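Local coordinates for putative redox protein (Lactobacillus casei, PDB 2QL8) that is a putative redox protein that probably reduces organic hydroperoxides through a reactive cysteine thiol, at residues N47-L52 and V83-A88; T58-T63 and N115-R120; A66-K69 and P74-G77; K125-K128 and N132-I135. All coordinates share one frame; numbering follows the deposited sequence. Where two conformers were deposited one is given.

In the fold
Helix 48-70 is shared by three of the four contacts: contact 1 joins its first turn to strand 77-88, contact 2 packs its middle against helix 107-120, and contact 3 ties its last turns to the loop leading into that same strand. Contact 4 lies later in the chain but reaches the sheet of contact 1. Contacts 1 and 2 are buried, whereas contacts 3 and 4 are only partly so. Their chemistry follows their place: a carboxylate beside a phenylalanine in contact 1, aliphatic packing with a ligand-binding arginine in contact 2, carboxylate hydrogen bonds to a histidine and a backbone N-H in contact 3, and a leucine-tyrosine contact with a water bridge in contact 4.

Contact 1 of 4, residues N47-L52 and V83-A88; sequences NPEQLL and VAFIGA. With EDO (1,2-ethanediol), chain I.
The Phe-85 ring and the Glu-49 carboxylate stand almost perpendicular, their planes 83° apart. Over one face of the ring lies a 1,2-ethanediol, whose C1 sits 3.4 Å above the plane and is displaced toward the rim. Glu-49 OE2 approaches obliquely and comes closest to Phe-85 CB, at 3.3 Å. Tyr-92 also meets this ring, and Phe-94 touches both Phe-85 and Glu-49. The glutamate reaches the ring by a bend in its chain: with chi2 at 91°, the carboxylate folds away from a straight course. Its stem is used differently, since Glu-49 CB rests 3.8 Å from Val-83 CG1, the two side chains crossing at about a right angle. Val-83 CG2 meets the backbone O of Glu-49 at 3.5 Å. Behind this, Asn-47 caps the helix, its OD1 accepting from Gln-50 N at 2.8 Å. Strand 77-88 pairs on through Val-83 to Phe-85 with a strand of the second subunit, so the helix start is packed against a sheet shared by the dimer. Van der Waals contact alone joins helix to strand here, while the buried Glu-49 OE2 accepts from 1,2-ethanediol O1 at 2.6 Å, a molecule probably from the crystallisation liquor.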
loop_
_atom_site.group_PDB
_atom_site.type_symbol
_atom_site.label_atom_id
_atom_site.label_comp_id
_atom_site.label_asym_id
_atom_site.label_seq_id
_atom_site.Cartn_x
_atom_site.Cartn_y
_atom_site.Cartn_z
ATOM N N ASN A 47 0.465 -9.295 -5.631
ATOM C CA ASN A 47 1.297 -8.307 -6.304
ATOM C C ASN A 47 1.101 -6.949 -5.649
ATOM O O ASN A 47 0.224 -6.799 -4.774
ATOM C CB ASN A 47 0.956 -8.282 -7.820
ATOM C CG ASN A 47 -0.537 -8.093 -8.080
ATOM O OD1 ASN A 47 -1.102 -7.083 -7.641
ATOM N ND2 ASN A 47 -1.179 -9.058 -8.789
ATOM N N PRO A 48 1.965 -5.983 -5.970
ATOM C CA PRO A 48 1.843 -4.666 -5.317
ATOM C C PRO A 48 0.511 -3.955 -5.509
ATOM O O PRO A 48 0.064 -3.222 -4.608
ATOM C CB PRO A 48 2.979 -3.872 -5.937
ATOM C CG PRO A 48 4.002 -4.913 -6.303
ATOM C CD PRO A 48 3.171 -6.049 -6.842
ATOM N N GLU A 49 -0.117 -4.174 -6.661
ATOM C CA GLU A 49 -1.394 -3.565 -6.989
ATOM C C GLU A 49 -2.466 -4.064 -6.022
ATOM O O GLU A 49 -3.200 -3.287 -5.384
ATOM C CB GLU A 49 -1.777 -3.922 -8.426
ATOM C CG GLU A 49 -0.892 -3.266 -9.520
ATOM C CD GLU A 49 0.339 -4.125 -9.940
ATOM O OE1 GLU A 49 0.758 -5.043 -9.171
ATOM O OE2 GLU A 49 0.857 -3.869 -11.059
ATOM N N GLN A 50 -2.530 -5.383 -5.870
ATOM C CA GLN A 50 -3.470 -6.009 -4.947
ATOM C C GLN A 50 -3.200 -5.571 -3.491
ATOM O O GLN A 50 -4.127 -5.264 -2.720
ATOM C CB GLN A 50 -3.427 -7.525 -5.043
ATOM C CG GLN A 50 -4.035 -8.083 -6.347
ATOM C CD GLN A 50 -4.048 -9.599 -6.402
ATOM O OE1 GLN A 50 -3.592 -10.277 -5.475
ATOM N NE2 GLN A 50 -4.593 -10.144 -7.512
ATOM N N LEU A 51 -1.931 -5.623 -3.098
ATOM C CA LEU A 51 -1.538 -5.316 -1.730
ATOM C C LEU A 51 -1.885 -3.865 -1.388
ATOM O O LEU A 51 -2.386 -3.582 -0.282
ATOM C CB LEU A 51 -0.065 -5.650 -1.499
ATOM C CG LEU A 51 0.247 -7.149 -1.441
ATOM C CD1 LEU A 51 1.767 -7.378 -1.734
ATOM C CD2 LEU A 51 -0.208 -7.746 -0.108
ATOM N N LEU A 52 -1.648 -2.951 -2.312
ATOM C CA LEU A 52 -2.065 -1.556 -2.162
ATOM C C LEU A 52 -3.567 -1.388 -2.021
ATOM O O LEU A 52 -4.061 -0.678 -1.154
ATOM C CB LEU A 52 -1.527 -0.691 -3.278
ATOM C CG LEU A 52 -1.872 0.804 -3.289
ATOM C CD1 LEU A 52 -1.372 1.454 -1.965
ATOM C CD2 LEU A 52 -1.334 1.569 -4.502
ATOM N N VAL A 83 -7.197 -0.901 -8.585
ATOM C CA VAL A 83 -5.846 -0.432 -8.895
ATOM C C VAL A 83 -5.510 -0.920 -10.311
ATOM O O VAL A 83 -5.703 -2.104 -10.616
ATOM C CB VAL A 83 -4.784 -0.961 -7.885
ATOM C CG1 VAL A 83 -3.375 -0.436 -8.231
ATOM C CG2 VAL A 83 -5.186 -0.574 -6.450
ATOM N N ALA A 84 -5.032 0.010 -11.132
ATOM C CA ALA A 84 -4.588 -0.261 -12.498
ATOM C C ALA A 84 -3.065 -0.065 -12.615
ATOM O O ALA A 84 -2.503 0.852 -12.030
ATOM C CB ALA A 84 -5.320 0.651 -13.485
ATOM N N PHE A 85 -2.441 -0.939 -13.417
ATOM C CA PHE A 85 -1.039 -0.868 -13.789
ATOM C C PHE A 85 -1.033 -0.351 -15.233
ATOM O O PHE A 85 -1.710 -0.942 -16.104
ATOM C CB PHE A 85 -0.461 -2.288 -13.700
ATOM C CG PHE A 85 1.010 -2.445 -14.114
ATOM C CD1 PHE A 85 1.983 -1.566 -13.770
ATOM C CD2 PHE A 85 1.379 -3.559 -14.873
ATOM C CE1 PHE A 85 3.323 -1.791 -14.097
ATOM C CE2 PHE A 85 2.697 -3.772 -15.210
ATOM C CZ PHE A 85 3.656 -2.873 -14.851
ATOM N N ILE A 86 -0.310 0.727 -15.475
ATOM C CA ILE A 86 -0.237 1.387 -16.768
ATOM C C ILE A 86 1.209 1.727 -17.153
ATOM O O ILE A 86 2.123 1.783 -16.317
ATOM C CB ILE A 86 -1.093 2.690 -16.806
ATOM C CG1 ILE A 86 -0.516 3.809 -15.925
ATOM C CG2 ILE A 86 -2.561 2.372 -16.407
ATOM C CD1 ILE A 86 -1.203 5.153 -16.062
ATOM N N GLY A 87 1.432 1.936 -18.463
ATOM C CA GLY A 87 2.666 2.535 -18.959
ATOM C C GLY A 87 3.546 1.577 -19.755
ATOM O O GLY A 87 3.063 0.652 -20.401
ATOM N N ALA A 88 4.857 1.769 -19.610
ATOM C CA ALA A 88 5.899 1.030 -20.371
ATOM C C ALA A 88 7.181 1.026 -19.538
ATOM O O ALA A 88 7.256 1.725 -18.536
ATOM C CB ALA A 88 6.141 1.723 -21.721
HETATM C C1 EDO I . 4.420 -3.973 -11.598
HETATM O O1 EDO I . 3.298 -4.703 -11.085
HETATM C C2 EDO I . 5.175 -3.203 -10.526
HETATM O O2 EDO I . 5.760 -4.083 -9.557
#

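Contact 2 of 4, residues T58-T63 and N115-R120; sequences TCLEAT and NEIENR. With BEZ (benzoic acid), chain C.
Thr-63 and Arg-120 come together beside a bound benzoic acid, and Arg-120 grips its carboxyl group with two donors. NE reaches benzoic acid O2 at 2.9 Å and NH2 reaches O1 at the same length, both bonds fairly straight at 165°. The acid carbon lies at the guanidinium edge and in its plane, the side-by-side geometry of a bidentate pair; a bend at chi3 (62°) turns that edge to the ligand. Thr-63 OG1 lies only 3.0 Å from benzoic acid C5, while its hydroxyl donates to Cys-59 O. That carbonyl also receives Thr-63 N, the two donors arriving from opposite faces of its plane. The other Thr-63 branch, CG2, packs on Arg-120 CB at 3.7 Å. Without the NE and NH2 donors of Arg-120, a leucine in its place is likely to leave the benzoic acid carboxyl group held less firmly and Glu-70 without this charge partner. Helices 48-70 and 107-120 cross here at 121°, the axes of segments 58-63 and 115-120 approaching to 9.3 Å, and Cys-59 touches Cys-121 just beyond, consistent with the paired cysteines of OsmC/Ohr proteins. Farther from the ligand the interface becomes aliphatic. Leu-60 CD2 meets Ile-117 CG1 at 3.8 Å, the side chains crossing at about a right angle, and Ile-117 CD1 touches the backbone O of Leu-60. Glu-70 forms a salt bridge with Arg-120 NH1, and Ala-90 N of the second subunit also bonds the benzoic acid.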
loop_
_atom_site.group_PDB
_atom_site.type_symbol
_atom_site.label_atom_id
_atom_site.label_comp_id
_atom_site.label_asym_id
_atom_site.label_seq_id
_atom_site.Cartn_x
_atom_site.Cartn_y
_atom_site.Cartn_z
ATOM N N THR A 58 -8.821 -1.304 3.482
ATOM C CA THR A 58 -8.867 -1.550 4.926
ATOM C C THR A 58 -8.772 -0.259 5.712
ATOM O O THR A 58 -9.502 -0.076 6.708
ATOM C CB THR A 58 -7.783 -2.578 5.336
ATOM O OG1 THR A 58 -8.022 -3.802 4.625
ATOM C CG2 THR A 58 -7.768 -2.842 6.833
ATOM N N CYS A 59 -7.869 0.626 5.279
ATOM C CA CYS A 59 -7.697 1.888 5.986
ATOM C C CYS A 59 -8.946 2.791 5.868
ATOM O O CYS A 59 -9.426 3.377 6.874
ATOM C CB CYS A 59 -6.463 2.627 5.497
ATOM S SG CYS A 59 -5.845 3.877 6.618
ATOM N N LEU A 60 -9.495 2.864 4.662
ATOM C CA LEU A 60 -10.691 3.643 4.449
ATOM C C LEU A 60 -11.850 3.095 5.280
ATOM O O LEU A 60 -12.612 3.855 5.899
ATOM C CB LEU A 60 -11.072 3.707 2.975
ATOM C CG LEU A 60 -10.330 4.735 2.115
ATOM C CD1 LEU A 60 -10.536 4.418 0.582
ATOM C CD2 LEU A 60 -10.649 6.199 2.477
ATOM N N GLU A 61 -11.977 1.766 5.285
ATOM C CA GLU A 61 -13.057 1.103 6.002
ATOM C C GLU A 61 -12.929 1.358 7.523
ATOM O O GLU A 61 -13.929 1.626 8.212
ATOM C CB GLU A 61 -13.090 -0.386 5.656
ATOM C CG GLU A 61 -14.219 -1.197 6.373
ATOM C CD GLU A 61 -15.607 -0.981 5.801
ATOM O OE1 GLU A 61 -15.841 0.039 5.104
ATOM O OE2 GLU A 61 -16.463 -1.879 6.102
ATOM N N ALA A 62 -11.705 1.279 8.053
ATOM C CA ALA A 62 -11.442 1.575 9.482
ATOM C C ALA A 62 -11.789 3.012 9.802
ATOM O O ALA A 62 -12.367 3.333 10.858
ATOM C CB ALA A 62 -9.983 1.287 9.863
ATOM N N THR A 63 -11.417 3.911 8.896
ATOM C CA THR A 63 -11.694 5.332 9.105
ATOM C C THR A 63 -13.219 5.574 9.101
ATOM O O THR A 63 -13.747 6.298 9.943
ATOM C CB THR A 63 -10.997 6.246 8.053
ATOM O OG1 THR A 63 -9.627 5.892 7.932
ATOM C CG2 THR A 63 -11.133 7.750 8.378
ATOM N N ASN A 115 -16.309 12.202 2.157
ATOM C CA ASN A 115 -15.456 13.369 2.260
ATOM C C ASN A 115 -14.652 13.346 3.569
ATOM O O ASN A 115 -13.447 13.706 3.564
ATOM C CB ASN A 115 -16.239 14.686 2.132
ATOM C CG ASN A 115 -16.876 14.873 0.774
ATOM O OD1 ASN A 115 -16.453 14.288 -0.224
ATOM N ND2 ASN A 115 -17.904 15.736 0.716
ATOM N N GLU A 116 -15.313 12.983 4.676
ATOM C CA GLU A 116 -14.676 12.925 5.993
ATOM C C GLU A 116 -13.509 11.936 5.960
ATOM O O GLU A 116 -12.417 12.227 6.431
ATOM C CB GLU A 116 -15.646 12.475 7.114
ATOM C CG GLU A 116 -16.549 13.583 7.734
ATOM C CD GLU A 116 -17.141 13.152 9.066
ATOM O OE1 GLU A 116 -16.392 12.985 10.076
ATOM O OE2 GLU A 116 -18.363 12.931 9.077
ATOM N N ILE A 117 -13.781 10.719 5.436
ATOM C CA ILE A 117 -12.762 9.655 5.466
ATOM C C ILE A 117 -11.618 9.964 4.487
ATOM O O ILE A 117 -10.458 9.651 4.737
ATOM C CB ILE A 117 -13.314 8.214 5.342
ATOM C CG1 ILE A 117 -13.749 7.861 3.906
ATOM C CG2 ILE A 117 -14.433 7.925 6.399
ATOM C CD1 ILE A 117 -14.276 6.422 3.754
ATOM N N GLU A 118 -11.942 10.596 3.369
ATOM C CA GLU A 118 -10.913 10.976 2.396
ATOM C C GLU A 118 -9.840 11.853 3.054
ATOM O O GLU A 118 -8.632 11.668 2.791
ATOM C CB GLU A 118 -11.530 11.756 1.224
ATOM C CG GLU A 118 -10.538 12.155 0.152
ATOM C CD GLU A 118 -11.161 13.012 -0.957
ATOM O OE1 GLU A 118 -12.357 13.395 -0.889
ATOM O OE2 GLU A 118 -10.395 13.308 -1.898
ATOM N N ASN A 119 -10.291 12.766 3.944
ATOM C CA ASN A 119 -9.421 13.690 4.640
ATOM C C ASN A 119 -8.671 13.081 5.817
ATOM O O ASN A 119 -7.682 13.644 6.253
ATOM C CB ASN A 119 -10.227 14.866 5.170
ATOM C CG ASN A 119 -10.714 15.776 4.071
ATOM O OD1 ASN A 119 -10.081 15.871 3.000
ATOM N ND2 ASN A 119 -11.842 16.466 4.324
ATOM N N ARG A 120 -9.204 12.006 6.398
ATOM C CA ARG A 120 -8.664 11.412 7.630
ATOM C C ARG A 120 -7.836 10.140 7.430
ATOM O O ARG A 120 -6.928 9.864 8.194
ATOM C CB ARG A 120 -9.785 11.140 8.633
ATOM C CG ARG A 120 -10.342 12.416 9.254
ATOM C CD ARG A 120 -11.632 12.218 10.031
ATOM N NE ARG A 120 -11.473 11.324 11.177
ATOM C CZ ARG A 120 -12.377 11.219 12.163
ATOM N NH1 ARG A 120 -13.478 11.964 12.145
ATOM N NH2 ARG A 120 -12.203 10.396 13.167
HETATM C C BEZ C . -9.405 8.649 12.539
HETATM O O1 BEZ C . -9.771 8.929 13.740
HETATM O O2 BEZ C . -9.242 9.506 11.759
HETATM C C1 BEZ C . -9.070 7.272 12.077
HETATM C C2 BEZ C . -9.502 6.197 12.873
HETATM C C3 BEZ C . -9.192 4.898 12.473
HETATM C C4 BEZ C . -8.460 4.695 11.294
HETATM C C5 BEZ C . -8.033 5.782 10.518
HETATM C C6 BEZ C . -8.328 7.061 10.864
#

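Contact 3 of 4, residues A66-K69 and P74-G77; sequences AVEK and PHTG
Two hydrogen bonds carry the contact between Glu-68 and the 74-77 loop, one to each carboxylate oxygen. His-75 ND1 donates to Glu-68 OE1 at 2.6 Å, using the oxygen's syn lone pair; the acceptor lies close to the imidazole plane, yet the carboxylate itself is turned 87° from the ring. Thr-76 N donates to Glu-68 OE2 at 3.0 Å, arriving from above the carboxylate plane. The glutamate spans the gap because its chain is extended beyond CG (chi2 167°). Were Glu-68 an alanine, the imidazole would probably be held through NE2 alone, less firmly fixed in rotation, and Thr-76 N would lack this acceptor. Van der Waals contact is slight by comparison: Glu-68 CB approaches Pro-74 O at 4.0 Å. Other partners hold the loop from outside. His-75 NE2 bonds to Glu-20 O of the second subunit and weakly to Glu-61 OE2, so the ring may carry a proton on both nitrogens and be positively charged. Thr-76 OG1 is held by Gly-104 N. The arrangement is a His-carboxylate hydrogen bond together with a side-chain-to-backbone bond to Thr-76 N, tying the last turns of helix 48-70 to the connection that enters strand 77-88.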
loop_
_atom_site.group_PDB
_atom_site.type_symbol
_atom_site.label_atom_id
_atom_site.label_comp_id
_atom_site.label_asym_id
_atom_site.label_seq_id
_atom_site.Cartn_x
_atom_site.Cartn_y
_atom_site.Cartn_z
ATOM N N ALA A 66 -14.846 4.517 12.291
ATOM C CA ALA A 66 -14.625 5.555 13.322
ATOM C C ALA A 66 -15.602 6.728 13.157
ATOM O O ALA A 66 -16.214 7.190 14.127
ATOM C CB ALA A 66 -13.144 6.064 13.327
ATOM N N VAL A 67 -15.796 7.172 11.915
ATOM C CA VAL A 67 -16.747 8.239 11.591
ATOM C C VAL A 67 -18.183 7.850 11.944
ATOM O O VAL A 67 -18.902 8.614 12.593
ATOM C CB VAL A 67 -16.597 8.736 10.129
ATOM C CG1 VAL A 67 -17.776 9.652 9.709
ATOM C CG2 VAL A 67 -15.226 9.419 9.936
ATOM N N GLU A 68 -18.570 6.652 11.563
ATOM C CA GLU A 68 -19.886 6.132 11.884
ATOM C C GLU A 68 -20.115 6.178 13.389
ATOM O O GLU A 68 -21.158 6.642 13.866
ATOM C CB GLU A 68 -20.048 4.698 11.378
ATOM C CG GLU A 68 -20.221 4.572 9.881
ATOM C CD GLU A 68 -20.060 3.138 9.420
ATOM O OE1 GLU A 68 -19.141 2.466 9.942
ATOM O OE2 GLU A 68 -20.861 2.705 8.570
ATOM N N LYS A 69 -19.123 5.714 14.139
ATOM C CA LYS A 69 -19.230 5.675 15.613
ATOM C C LYS A 69 -19.331 7.074 16.225
ATOM O O LYS A 69 -20.104 7.292 17.148
ATOM C CB LYS A 69 -18.113 4.868 16.278
ATOM C CG LYS A 69 -18.235 3.383 16.048
ATOM C CD LYS A 69 -17.077 2.649 16.688
ATOM C CE LYS A 69 -17.018 1.189 16.219
ATOM N NZ LYS A 69 -17.411 0.210 17.254
ATOM N N PRO A 74 -24.354 2.382 13.641
ATOM C CA PRO A 74 -23.730 1.073 13.507
ATOM C C PRO A 74 -22.868 1.047 12.241
ATOM O O PRO A 74 -22.939 1.943 11.407
ATOM C CB PRO A 74 -24.924 0.128 13.406
ATOM C CG PRO A 74 -25.967 0.957 12.720
ATOM C CD PRO A 74 -25.791 2.349 13.309
ATOM N N HIS A 75 -22.074 -0.004 12.108
ATOM C CA HIS A 75 -21.141 -0.100 10.967
ATOM C C HIS A 75 -21.869 -0.747 9.793
ATOM O O HIS A 75 -22.185 -1.950 9.828
ATOM C CB HIS A 75 -19.908 -0.906 11.355
ATOM C CG HIS A 75 -18.896 -1.027 10.257
ATOM N ND1 HIS A 75 -18.553 0.032 9.434
ATOM C CD2 HIS A 75 -18.144 -2.081 9.859
ATOM C CE1 HIS A 75 -17.622 -0.374 8.581
ATOM N NE2 HIS A 75 -17.355 -1.647 8.828
ATOM N N THR A 76 -22.155 0.046 8.774
ATOM C CA THR A 76 -22.800 -0.457 7.563
ATOM C C THR A 76 -22.008 -0.058 6.287
ATOM O O THR A 76 -22.493 -0.228 5.172
ATOM C CB THR A 76 -24.232 0.086 7.468
ATOM O OG1 THR A 76 -24.194 1.516 7.294
ATOM C CG2 THR A 76 -25.013 -0.291 8.734
ATOM N N GLY A 77 -20.784 0.445 6.456
ATOM C CA GLY A 77 -19.989 0.897 5.339
ATOM C C GLY A 77 -19.197 -0.238 4.686
ATOM O O GLY A 77 -18.942 -1.265 5.305
#

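Contact 4 of 4, residues K125-K128 and N132-I135; sequences KLLK and NYTI
Tyr-133 CG stands anti to its own backbone nitrogen (chi1 172°), which swings the ring off the strand and onto Leu-127. The leucine branch, with CG anti to the carbonyl carbon (chi1 -58°), carries CD1 over one face of that ring. CD1 lies 4.2 Å above the ring plane, displaced toward the rim, while Leu-127 CB makes the nearest approach, 3.7 Å from Tyr-133 CD2. Closer to the backbones, Tyr-133 CB comes within 3.8 Å of Leu-127 O. CB and CD1 of the leucine lie over the same face of the ring, CB near the CG-CD2 bond and CD1 farther off. At the far end the hydroxyl forms a hydrogen bond with Ser-124 OG, which fixes the direction of the ring. The chain here turns from helix 122-127 into strand 133-137, which lies parallel to strand 91-102; with the helices between, this is a beta-alpha-beta crossover. Leu-56 and Leu-60 of helix 48-70 also touch the tyrosine, and Leu-126 of the second subunit packs on Leu-127. No direct hydrogen bond joins the two segments, and a water does so instead. It donates to Lys-128 O at 3.2 Å and accepts from Tyr-133 N at 3.1 Å, satisfying both backbone groups. Lys-128 N makes a weak bond of 3.3 Å to Lys-125 O.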
loop_
_atom_site.group_PDB
_atom_site.type_symbol
_atom_site.label_atom_id
_atom_site.label_comp_id
_atom_site.label_asym_id
_atom_site.label_seq_id
_atom_site.Cartn_x
_atom_site.Cartn_y
_atom_site.Cartn_z
ATOM N N LYS A 125 -4.361 10.017 2.563
ATOM C CA LYS A 125 -3.520 11.193 2.657
ATOM C C LYS A 125 -2.176 10.993 1.922
ATOM O O LYS A 125 -1.671 11.918 1.285
ATOM C CB LYS A 125 -3.261 11.553 4.117
ATOM C CG LYS A 125 -4.442 12.065 4.864
ATOM C CD LYS A 125 -3.900 12.380 6.328
ATOM C CE LYS A 125 -4.883 12.489 7.298
ATOM N NZ LYS A 125 -4.275 12.940 8.550
ATOM N N LEU A 126 -1.586 9.786 1.999
ATOM C CA LEU A 126 -0.318 9.529 1.295
ATOM C C LEU A 126 -0.493 9.652 -0.216
ATOM O O LEU A 126 0.448 10.024 -0.882
ATOM C CB LEU A 126 0.194 8.124 1.594
ATOM C CG LEU A 126 0.716 7.894 3.023
ATOM C CD1 LEU A 126 1.103 6.392 3.193
ATOM C CD2 LEU A 126 1.854 8.825 3.440
ATOM N N LEU A 127 -1.680 9.332 -0.736
ATOM C CA LEU A 127 -1.939 9.322 -2.186
ATOM C C LEU A 127 -2.514 10.635 -2.715
ATOM O O LEU A 127 -2.594 10.821 -3.940
ATOM C CB LEU A 127 -2.907 8.197 -2.520
ATOM C CG LEU A 127 -2.530 6.763 -2.149
ATOM C CD1 LEU A 127 -3.658 5.733 -2.448
ATOM C CD2 LEU A 127 -1.199 6.401 -2.844
ATOM N N LYS A 128 -2.872 11.551 -1.816
ATOM C CA LYS A 128 -3.578 12.791 -2.185
ATOM C C LYS A 128 -2.909 13.551 -3.327
ATOM O O LYS A 128 -3.592 14.002 -4.255
ATOM C CB LYS A 128 -3.636 13.739 -0.958
ATOM C CG LYS A 128 -4.411 15.045 -1.197
ATOM C CD LYS A 128 -4.374 15.950 0.031
ATOM C CE LYS A 128 -5.327 17.186 -0.108
ATOM N NZ LYS A 128 -5.789 17.738 1.234
ATOM N N ASN A 132 -2.984 10.461 -9.172
ATOM C CA ASN A 132 -3.402 9.150 -9.667
ATOM C C ASN A 132 -4.519 8.497 -8.844
ATOM O O ASN A 132 -4.897 7.373 -9.078
ATOM C CB ASN A 132 -2.190 8.186 -9.746
ATOM C CG ASN A 132 -1.241 8.533 -10.875
ATOM O OD1 ASN A 132 -1.283 9.651 -11.430
ATOM N ND2 ASN A 132 -0.328 7.623 -11.167
ATOM N N TYR A 133 -5.047 9.228 -7.868
ATOM C CA TYR A 133 -6.011 8.695 -6.917
ATOM C C TYR A 133 -7.302 9.488 -6.956
ATOM O O TYR A 133 -7.285 10.707 -6.809
ATOM C CB TYR A 133 -5.393 8.796 -5.515
ATOM C CG TYR A 133 -6.328 8.458 -4.365
ATOM C CD1 TYR A 133 -7.140 7.343 -4.373
ATOM C CD2 TYR A 133 -6.326 9.258 -3.235
ATOM C CE1 TYR A 133 -7.974 7.047 -3.285
ATOM C CE2 TYR A 133 -7.148 8.994 -2.183
ATOM C CZ TYR A 133 -7.975 7.905 -2.194
ATOM O OH TYR A 133 -8.782 7.627 -1.096
ATOM N N THR A 134 -8.386 8.744 -7.092
ATOM C CA THR A 134 -9.755 9.276 -7.052
ATOM C C THR A 134 -10.613 8.453 -6.105
ATOM O O THR A 134 -10.346 7.275 -5.850
ATOM C CB THR A 134 -10.366 9.293 -8.492
ATOM O OG1 THR A 134 -10.197 8.016 -9.105
ATOM C CG2 THR A 134 -9.684 10.359 -9.337
ATOM N N ILE A 135 -11.691 9.087 -5.608
ATOM C CA ILE A 135 -12.594 8.461 -4.679
ATOM C C ILE A 135 -14.017 8.932 -5.000
ATOM O O ILE A 135 -14.211 10.105 -5.345
ATOM C CB ILE A 135 -12.181 8.735 -3.182
ATOM C CG1 ILE A 135 -13.068 7.972 -2.218
ATOM C CG2 ILE A 135 -12.129 10.218 -2.875
ATOM C CD1 ILE A 135 -12.527 7.916 -0.784
HETATM O O HOH W 1 -4.432 12.018 -6.669
#